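Local structure of clavulanic acid biosynthesis oligopeptide binding protein 2 (Streptomyces clavuligerus, 2WOL) at residues A[81-85]-A[238-242]; A[61-65]-A[210-216]; A[70-75]-A[543-548]. The protein probably binds oligopeptides as an extracellular solute-binding protein of family 5, and belongs to the clavulanic acid biosynthesis pathway of its organism. All blocks are in the same frame, centred on the assembly; numbering follows the deposited sequence. Where two conformers were deposited one is given.

Interaction 1 of 3, residues A[81-85]-A[238-242]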
loop_
_atom_site.group_PDB
_atom_site.type_symbol
_atom_site.label_atom_id
_atom_site.label_comp_id
_atom_site.label_asym_id
_atom_site.label_seq_id
_atom_site.Cartn_x
_atom_site.Cartn_y
_atom_site.Cartn_z
ATOM N N PRO A 81 6.574 -11.163 7.424
ATOM C CA PRO A 81 7.032 -12.002 6.309
ATOM C C PRO A 81 7.552 -13.363 6.784
ATOM O O PRO A 81 8.257 -13.441 7.795
ATOM C CB PRO A 81 8.152 -11.169 5.676
ATOM C CG PRO A 81 7.827 -9.751 6.057
ATOM C CD PRO A 81 7.229 -9.841 7.430
ATOM N N ALA A 82 7.162 -14.409 6.063
ATOM C CA ALA A 82 7.520 -15.791 6.380
ATOM C C ALA A 82 8.386 -16.377 5.258
ATOM O O ALA A 82 8.334 -15.893 4.127
ATOM C CB ALA A 82 6.251 -16.621 6.565
ATOM N N PRO A 83 9.199 -17.409 5.563
ATOM C CA PRO A 83 10.027 -18.009 4.515
ATOM C C PRO A 83 9.182 -18.545 3.369
ATOM O O PRO A 83 8.173 -19.215 3.602
ATOM C CB PRO A 83 10.722 -19.173 5.235
ATOM C CG PRO A 83 10.660 -18.845 6.665
ATOM C CD PRO A 83 9.402 -18.064 6.868
ATOM N N ASP A 84 9.590 -18.229 2.144
ATOM C CA ASP A 84 8.919 -18.721 0.948
ATOM C C ASP A 84 9.929 -19.514 0.120
ATOM O O ASP A 84 10.031 -20.732 0.276
ATOM C CB ASP A 84 8.290 -17.553 0.171
ATOM C CG ASP A 84 7.549 -17.995 -1.086
ATOM O OD1 ASP A 84 7.379 -19.213 -1.317
ATOM O OD2 ASP A 84 7.129 -17.102 -1.851
ATOM N N LEU A 85 10.692 -18.837 -0.736
ATOM C CA LEU A 85 11.780 -19.507 -1.453
ATOM C C LEU A 85 12.956 -19.777 -0.525
ATOM O O LEU A 85 13.688 -20.747 -0.719
ATOM C CB LEU A 85 12.239 -18.698 -2.669
ATOM C CG LEU A 85 11.278 -18.594 -3.852
ATOM C CD1 LEU A 85 11.780 -17.553 -4.828
ATOM C CD2 LEU A 85 11.098 -19.932 -4.553
ATOM N N THR A 238 7.061 -27.933 -1.738
ATOM C CA THR A 238 8.115 -26.959 -1.438
ATOM C C THR A 238 7.570 -25.575 -1.087
ATOM O O THR A 238 8.339 -24.660 -0.791
ATOM C CB THR A 238 9.103 -26.804 -2.614
ATOM O OG1 THR A 238 8.474 -26.098 -3.698
ATOM C CG2 THR A 238 9.589 -28.165 -3.097
ATOM N N ASP A 239 6.249 -25.431 -1.122
ATOM C CA ASP A 239 5.621 -24.126 -0.940
ATOM C C ASP A 239 4.774 -24.101 0.332
ATOM O O ASP A 239 3.716 -24.731 0.373
ATOM C CB ASP A 239 4.772 -23.785 -2.167
ATOM C CG ASP A 239 4.345 -22.328 -2.200
ATOM O OD1 ASP A 239 3.992 -21.777 -1.137
ATOM O OD2 ASP A 239 4.358 -21.742 -3.301
ATOM N N PRO A 240 5.238 -23.375 1.373
ATOM C CA PRO A 240 4.516 -23.283 2.645
ATOM C C PRO A 240 3.403 -22.228 2.662
ATOM O O PRO A 240 2.725 -22.067 3.683
ATOM C CB PRO A 240 5.618 -22.892 3.631
ATOM C CG PRO A 240 6.545 -22.046 2.815
ATOM C CD PRO A 240 6.498 -22.603 1.408
ATOM N N ILE A 241 3.224 -21.521 1.547
ATOM C CA ILE A 241 2.312 -20.372 1.479
ATOM C C ILE A 241 1.038 -20.670 0.679
ATOM O O ILE A 241 -0.071 -20.330 1.109
ATOM C CB ILE A 241 3.020 -19.119 0.848
ATOM C CG1 ILE A 241 4.373 -18.810 1.526
ATOM C CG2 ILE A 241 2.077 -17.894 0.804
ATOM C CD1 ILE A 241 4.295 -18.264 2.947
ATOM N N ARG A 242 1.201 -21.317 -0.473
ATOM C CA ARG A 242 0.172 -21.327 -1.511
ATOM C C ARG A 242 -0.542 -22.669 -1.691
ATOM O O ARG A 242 0.094 -23.658 -2.061
ATOM C CB ARG A 242 0.787 -20.883 -2.842
ATOM C CG ARG A 242 1.389 -19.498 -2.776
ATOM C CD ARG A 242 2.261 -19.190 -3.968
ATOM N NE ARG A 242 2.981 -17.939 -3.750
ATOM C CZ ARG A 242 4.094 -17.834 -3.031
ATOM N NH1 ARG A 242 4.643 -18.915 -2.484
ATOM N NH2 ARG A 242 4.669 -16.651 -2.866
#
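Asp-84 meets the guanidinium of Arg-242 end-on, each carboxylate oxygen taking one terminal nitrogen. Its CG stands anti to the backbone N (chi1 -179°), which swings the carboxylate over to the arginine. Arg-242 NH2 lies 2.7 Å from Asp-84 OD2, and NH1 reaches OD1 at 3.0 Å. Both oxygens sit close to the guanidinium plane, yet the nitrogens approach from above the carboxylate plane, since the two flat groups are turned 27° apart. Arg-65 adds a second cation at OD1, and Thr-66 N donates to OD2. Arg-242 also gives NH1 to Asp-239 OD2, at 3.0 Å, so one arginine ties two aspartates into a salt-bridge network and probably offsets their mutual repulsion. Asp-239 OD1 accepts Ile-241 N, closing an Asx turn, and Arg-242 N as well, which makes it an Asx motif. CG2 of Ile-241 lies over the centre of one guanidinium face.

Toward the surface the contact thins out: the exposed ring of Pro-240 touches the chain through CG, 3.4 Å from Pro-83 O. At the loose apolar margin CD1 of Ile-241 merely grazes Ala-82 CB. Through this contact the loop between strands 225-230 and 248-253 lies against strand 82-83, which pairs antiparallel with strand 68-69, while Arg-242 NE reaches Arg-61 O on helix 54-63.

Interaction 2 of 3, residues A[61-65]-A[210-216]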
loop_
_atom_site.group_PDB
_atom_site.type_symbol
_atom_site.label_atom_id
_atom_site.label_comp_id
_atom_site.label_asym_id
_atom_site.label_seq_id
_atom_site.Cartn_x
_atom_site.Cartn_y
_atom_site.Cartn_z
ATOM N N ARG A 61 1.046 -12.980 -5.963
ATOM C CA ARG A 61 1.167 -14.116 -5.049
ATOM C C ARG A 61 0.813 -15.443 -5.744
ATOM O O ARG A 61 1.228 -16.507 -5.298
ATOM C CB ARG A 61 0.332 -13.897 -3.781
ATOM C CG ARG A 61 0.982 -12.919 -2.810
ATOM C CD ARG A 61 0.020 -12.405 -1.743
ATOM N NE ARG A 61 -0.463 -13.427 -0.805
ATOM C CZ ARG A 61 0.244 -13.941 0.203
ATOM N NH1 ARG A 61 1.512 -13.592 0.405
ATOM N NH2 ARG A 61 -0.320 -14.834 1.007
ATOM N N LEU A 62 0.058 -15.368 -6.839
ATOM C CA LEU A 62 -0.252 -16.557 -7.648
ATOM C C LEU A 62 0.817 -16.864 -8.691
ATOM O O LEU A 62 0.992 -18.020 -9.089
ATOM C CB LEU A 62 -1.588 -16.384 -8.376
ATOM C CG LEU A 62 -2.883 -16.410 -7.561
ATOM C CD1 LEU A 62 -3.202 -15.037 -6.978
ATOM C CD2 LEU A 62 -4.029 -16.880 -8.439
ATOM N N LEU A 63 1.509 -15.818 -9.144
ATOM C CA LEU A 63 2.401 -15.901 -10.304
ATOM C C LEU A 63 3.872 -16.098 -9.965
ATOM O O LEU A 63 4.593 -16.776 -10.698
ATOM C CB LEU A 63 2.248 -14.645 -11.167
ATOM C CG LEU A 63 0.913 -14.435 -11.879
ATOM C CD1 LEU A 63 0.853 -13.026 -12.445
ATOM C CD2 LEU A 63 0.716 -15.472 -12.974
ATOM N N ASN A 64 4.331 -15.488 -8.881
ATOM C CA ASN A 64 5.750 -15.519 -8.562
ATOM C C ASN A 64 6.019 -15.663 -7.085
ATOM O O ASN A 64 5.404 -14.983 -6.262
ATOM C CB ASN A 64 6.454 -14.274 -9.104
ATOM C CG ASN A 64 6.604 -14.303 -10.611
ATOM O OD1 ASN A 64 7.346 -15.125 -11.158
ATOM N ND2 ASN A 64 5.888 -13.417 -11.296
ATOM N N ARG A 65 6.941 -16.557 -6.757
ATOM C CA ARG A 65 7.402 -16.703 -5.391
ATOM C C ARG A 65 8.527 -15.712 -5.114
ATOM O O ARG A 65 9.120 -15.152 -6.038
ATOM C CB ARG A 65 7.859 -18.137 -5.140
ATOM C CG ARG A 65 6.756 -19.169 -5.327
ATOM C CD ARG A 65 7.271 -20.574 -5.091
ATOM N NE ARG A 65 7.671 -20.786 -3.705
ATOM C CZ ARG A 65 8.056 -21.958 -3.206
ATOM N NH1 ARG A 65 8.101 -23.032 -3.983
ATOM N NH2 ARG A 65 8.399 -22.057 -1.930
ATOM N N ARG A 210 8.570 -15.177 -16.883
ATOM C CA ARG A 210 8.662 -16.476 -16.234
ATOM C C ARG A 210 7.840 -16.457 -14.952
ATOM O O ARG A 210 7.625 -15.397 -14.351
ATOM C CB ARG A 210 10.117 -16.864 -15.947
ATOM C CG ARG A 210 10.974 -17.088 -17.202
ATOM C CD ARG A 210 10.802 -18.480 -17.834
ATOM N NE ARG A 210 9.446 -18.731 -18.332
ATOM C CZ ARG A 210 8.940 -18.246 -19.465
ATOM N NH1 ARG A 210 9.669 -17.469 -20.260
ATOM N NH2 ARG A 210 7.693 -18.539 -19.808
ATOM N N SER A 211 7.366 -17.633 -14.557
ATOM C CA SER A 211 6.625 -17.800 -13.319
ATOM C C SER A 211 7.336 -18.782 -12.413
ATOM O O SER A 211 7.737 -19.858 -12.856
ATOM C CB SER A 211 5.202 -18.286 -13.599
ATOM O OG SER A 211 4.368 -17.217 -14.005
ATOM N N SER A 212 7.483 -18.414 -11.144
ATOM C CA SER A 212 7.966 -19.343 -10.129
ATOM C C SER A 212 6.830 -19.769 -9.201
ATOM O O SER A 212 7.015 -20.625 -8.335
ATOM C CB SER A 212 9.121 -18.739 -9.330
ATOM O OG SER A 212 8.729 -17.562 -8.643
ATOM N N GLY A 213 5.660 -19.162 -9.391
ATOM C CA GLY A 213 4.490 -19.466 -8.573
ATOM C C GLY A 213 3.657 -20.601 -9.140
ATOM O O GLY A 213 4.007 -21.181 -10.169
ATOM N N PRO A 214 2.545 -20.933 -8.463
ATOM C CA PRO A 214 1.663 -22.026 -8.893
ATOM C C PRO A 214 0.937 -21.794 -10.215
ATOM O O PRO A 214 0.428 -22.754 -10.802
ATOM C CB PRO A 214 0.657 -22.145 -7.745
ATOM C CG PRO A 214 0.702 -20.819 -7.032
ATOM C CD PRO A 214 2.100 -20.313 -7.202
ATOM N N TYR A 215 0.878 -20.542 -10.668
ATOM C CA TYR A 215 0.216 -20.207 -11.927
ATOM C C TYR A 215 1.128 -19.418 -12.843
ATOM O O TYR A 215 2.081 -18.777 -12.396
ATOM C CB TYR A 215 -1.096 -19.442 -11.675
ATOM C CG TYR A 215 -2.021 -20.248 -10.805
ATOM C CD1 TYR A 215 -1.885 -20.224 -9.418
ATOM C CD2 TYR A 215 -2.989 -21.081 -11.364
ATOM C CE1 TYR A 215 -2.693 -20.994 -8.608
ATOM C CE2 TYR A 215 -3.815 -21.855 -10.556
ATOM C CZ TYR A 215 -3.657 -21.803 -9.179
ATOM O OH TYR A 215 -4.447 -22.553 -8.342
ATOM N N ARG A 216 0.827 -19.488 -14.131
ATOM C CA ARG A 216 1.515 -18.695 -15.131
ATOM C C ARG A 216 0.483 -18.021 -16.028
ATOM O O ARG A 216 -0.674 -18.454 -16.094
ATOM C CB ARG A 216 2.471 -19.570 -15.948
ATOM C CG ARG A 216 1.799 -20.639 -16.802
ATOM C CD ARG A 216 2.839 -21.420 -17.582
ATOM N NE ARG A 216 2.241 -22.502 -18.355
ATOM C CZ ARG A 216 2.923 -23.499 -18.916
ATOM N NH1 ARG A 216 4.244 -23.572 -18.792
ATOM N NH2 ARG A 216 2.275 -24.432 -19.601
HETATM O O HOH W 1 9.906 -15.635 -10.058
HETATM O O HOH W 2 4.923 -14.436 -14.064
#
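Ser-212 OG accepts the backbone N-H of Arg-65 at 2.8 Å, the shortest direct bond between 61-65 and 210-216, and is also met by water 1. The hydroxyl stands between its own backbone N and carbonyl carbon (chi1 61°), which brings it to that nitrogen. Ser-212 N donates to Asn-64 OD1 from above the amide plane, at 3.3 Å. Water 1 lies within bonding distance of both Asn-64 OD1 and Ser-212 OG, while water 2 joins Asn-64 ND2 to Arg-210 O; Gln-60 is a further partner of ND2.

Before Asn-64 the backbones bond directly. Leu-63 O receives Gly-213 N at 2.9 Å, the donor coming from well above the carbonyl plane. One residue earlier, Leu-62 O receives Tyr-215 N at 3.0 Å, nearly in line with its C=O bond, and also lies at the edge of the tyrosine ring. At Gly-213 the two chains come within 4.1 Å of each other, CA to CA with Asn-64.

On the apolar side CB and CD2 of Leu-62 lie against CD1 of Tyr-215, whose hydroxyl reaches Pro-246 O. Carbonyls in the C-terminal part of helix 54-63 thus take the N-H groups of the loop (Gly-213) and of the first residue (Tyr-215) of 215-221, an outermost strand of the mixed five-stranded sheet.

Interaction 3 of 3, residues A[70-75]-A[543-548]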
loop_
_atom_site.group_PDB
_atom_site.type_symbol
_atom_site.label_atom_id
_atom_site.label_comp_id
_atom_site.label_asym_id
_atom_site.label_seq_id
_atom_site.Cartn_x
_atom_site.Cartn_y
_atom_site.Cartn_z
ATOM N N TYR A 70 4.247 -12.822 2.715
ATOM C CA TYR A 70 3.262 -12.712 3.787
ATOM C C TYR A 70 2.516 -14.038 3.905
ATOM O O TYR A 70 2.067 -14.593 2.902
ATOM C CB TYR A 70 2.348 -11.495 3.585
ATOM C CG TYR A 70 3.175 -10.233 3.598
ATOM C CD1 TYR A 70 3.588 -9.638 2.407
ATOM C CD2 TYR A 70 3.612 -9.678 4.802
ATOM C CE1 TYR A 70 4.387 -8.502 2.412
ATOM C CE2 TYR A 70 4.419 -8.541 4.821
ATOM C CZ TYR A 70 4.805 -7.963 3.616
ATOM O OH TYR A 70 5.608 -6.844 3.610
ATOM N N PRO A 71 2.431 -14.577 5.129
ATOM C CA PRO A 71 1.845 -15.902 5.287
ATOM C C PRO A 71 0.347 -15.904 5.012
ATOM O O PRO A 71 -0.293 -14.841 4.995
ATOM C CB PRO A 71 2.144 -16.252 6.749
ATOM C CG PRO A 71 2.311 -14.958 7.432
ATOM C CD PRO A 71 2.879 -14.003 6.412
ATOM N N THR A 72 -0.190 -17.093 4.770
ATOM C CA THR A 72 -1.617 -17.258 4.521
ATOM C C THR A 72 -2.328 -17.324 5.873
ATOM O O THR A 72 -2.561 -18.398 6.429
ATOM C CB THR A 72 -1.875 -18.497 3.637
ATOM O OG1 THR A 72 -1.100 -18.373 2.436
ATOM C CG2 THR A 72 -3.350 -18.626 3.263
ATOM N N ASP A 73 -2.644 -16.145 6.403
ATOM C CA ASP A 73 -3.096 -15.999 7.782
ATOM C C ASP A 73 -3.916 -14.719 7.917
ATOM O O ASP A 73 -3.414 -13.635 7.617
ATOM C CB ASP A 73 -1.872 -15.944 8.708
ATOM C CG ASP A 73 -2.214 -16.148 10.187
ATOM O OD1 ASP A 73 -3.366 -15.906 10.613
ATOM O OD2 ASP A 73 -1.296 -16.548 10.935
ATOM N N PRO A 74 -5.185 -14.841 8.356
ATOM C CA PRO A 74 -6.025 -13.667 8.603
ATOM C C PRO A 74 -5.639 -12.864 9.846
ATOM O O PRO A 74 -6.067 -11.716 9.989
ATOM C CB PRO A 74 -7.421 -14.270 8.789
ATOM C CG PRO A 74 -7.182 -15.644 9.259
ATOM C CD PRO A 74 -5.919 -16.100 8.594
ATOM N N GLY A 75 -4.847 -13.467 10.731
ATOM C CA GLY A 75 -4.449 -12.823 11.983
ATOM C C GLY A 75 -3.217 -11.937 11.875
ATOM O O GLY A 75 -2.649 -11.793 10.791
ATOM N N TYR A 543 -10.588 -14.568 3.066
ATOM C CA TYR A 543 -10.232 -13.752 4.225
ATOM C C TYR A 543 -9.534 -12.486 3.760
ATOM O O TYR A 543 -8.837 -12.491 2.739
ATOM C CB TYR A 543 -9.346 -14.526 5.219
ATOM C CG TYR A 543 -7.913 -14.730 4.770
ATOM C CD1 TYR A 543 -6.899 -13.872 5.199
ATOM C CD2 TYR A 543 -7.572 -15.781 3.918
ATOM C CE1 TYR A 543 -5.577 -14.051 4.791
ATOM C CE2 TYR A 543 -6.252 -15.969 3.498
ATOM C CZ TYR A 543 -5.263 -15.100 3.943
ATOM O OH TYR A 543 -3.956 -15.274 3.536
ATOM N N VAL A 544 -9.734 -11.405 4.507
ATOM C CA VAL A 544 -9.024 -10.162 4.253
ATOM C C VAL A 544 -7.596 -10.330 4.751
ATOM O O VAL A 544 -7.371 -10.595 5.936
ATOM C CB VAL A 544 -9.702 -8.963 4.956
ATOM C CG1 VAL A 544 -8.953 -7.674 4.658
ATOM C CG2 VAL A 544 -11.155 -8.835 4.513
ATOM N N HIS A 545 -6.630 -10.202 3.846
ATOM C CA HIS A 545 -5.245 -10.299 4.268
ATOM C C HIS A 545 -4.837 -9.009 4.974
ATOM O O HIS A 545 -4.957 -7.927 4.395
ATOM C CB HIS A 545 -4.292 -10.592 3.116
ATOM C CG HIS A 545 -2.971 -11.104 3.588
ATOM N ND1 HIS A 545 -2.083 -10.317 4.291
ATOM C CD2 HIS A 545 -2.421 -12.340 3.534
ATOM C CE1 HIS A 545 -1.030 -11.042 4.626
ATOM N NE2 HIS A 545 -1.211 -12.272 4.179
ATOM N N PRO A 546 -4.353 -9.119 6.227
ATOM C CA PRO A 546 -4.045 -7.908 6.995
ATOM C C PRO A 546 -2.939 -7.029 6.398
ATOM O O PRO A 546 -2.889 -5.836 6.687
ATOM C CB PRO A 546 -3.621 -8.452 8.366
ATOM C CG PRO A 546 -3.216 -9.852 8.122
ATOM C CD PRO A 546 -4.078 -10.346 6.997
ATOM N N ALA A 547 -2.068 -7.608 5.577
ATOM C CA ALA A 547 -1.010 -6.832 4.929
ATOM C C ALA A 547 -1.492 -6.060 3.697
ATOM O O ALA A 547 -0.776 -5.193 3.190
ATOM C CB ALA A 547 0.176 -7.729 4.573
ATOM N N PHE A 548 -2.701 -6.371 3.222
ATOM C CA PHE A 548 -3.217 -5.812 1.969
ATOM C C PHE A 548 -4.516 -5.018 2.128
ATOM O O PHE A 548 -4.777 -4.096 1.347
ATOM C CB PHE A 548 -3.455 -6.927 0.944
ATOM C CG PHE A 548 -2.197 -7.539 0.389
ATOM C CD1 PHE A 548 -1.556 -8.576 1.061
ATOM C CD2 PHE A 548 -1.676 -7.105 -0.823
ATOM C CE1 PHE A 548 -0.399 -9.155 0.547
ATOM C CE2 PHE A 548 -0.520 -7.679 -1.350
ATOM C CZ PHE A 548 0.118 -8.704 -0.664
HETATM O O HOH W 3 -8.001 -10.540 8.513
#
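His-545 reaches across to Pro-71, and its side chain is worth following outward. CB leaves the backbone with CG anti to N (chi1 -162°), which carries the imidazole toward 70-75. ND1 turns back and accepts the backbone N-H of Ala-547 at 3.0 Å, with that nitrogen in the ring plane. CE1 lies against CB of Tyr-70 at 3.6 Å, and CD2 sits beside Pro-71 O. At the tip, NE2 donates to Pro-71 O at 2.8 Å, nearly straight along the carbonyl though tilted from the imidazole plane. Bonds at both ring nitrogens fix the rotation of the imidazole and indicate that NE2 carries the proton. Phe-548 CE1 lies over one imidazole face and Asp-73 O over the opposite one.

The loop that receives this histidine links the antiparallel strands 68-69 and 82-83, and it folds tightly: Thr-72 is the centre of an inverse gamma turn, and Asp-73 OD1 accepts Gly-75 N in an Asx turn.

Alongside, Ala-547 CB makes a CH-pi contact over a face of the Tyr-70 ring, 4.2 Å from its centroid and 20° off the normal; the Tyr-70 hydroxyl goes on to His-185. Farther along 70-75, Tyr-543 runs at about a right angle to Pro-74, with CD1 3.6 Å from the proline CB, while its OH lies 3.4 Å from Thr-72 CG2 and has a weak hydrogen bond with Asp-552. Pro-546 rests its CG 3.3 Å from Gly-75 O, and water 3 donates to both Pro-74 O and Val-544 O.

The chain enters the three contacts at 61-65, 70-75 and 81-85, then returns through 210-216, 238-242 and finally 543-548. Interaction 1 is therefore nested within the loop closed by interaction 3, while interaction 2 crosses both. Centre to centre, interactions 1 and 2 are about 12 Å apart, 1 and 3 about 14 Å, and 2 and 3 about 18 Å. Helix 54-63 is common ground: Arg-61 probably bonds through NH1 to Tyr-70 O, and its own carbonyl O to Arg-242 NE. Ile-241 O similarly meets Thr-72 OG1. Chain from early in the sequence, from the loops bordering the five-stranded sheet and from near the C-terminus is thus brought together in one region of the solute-binding fold.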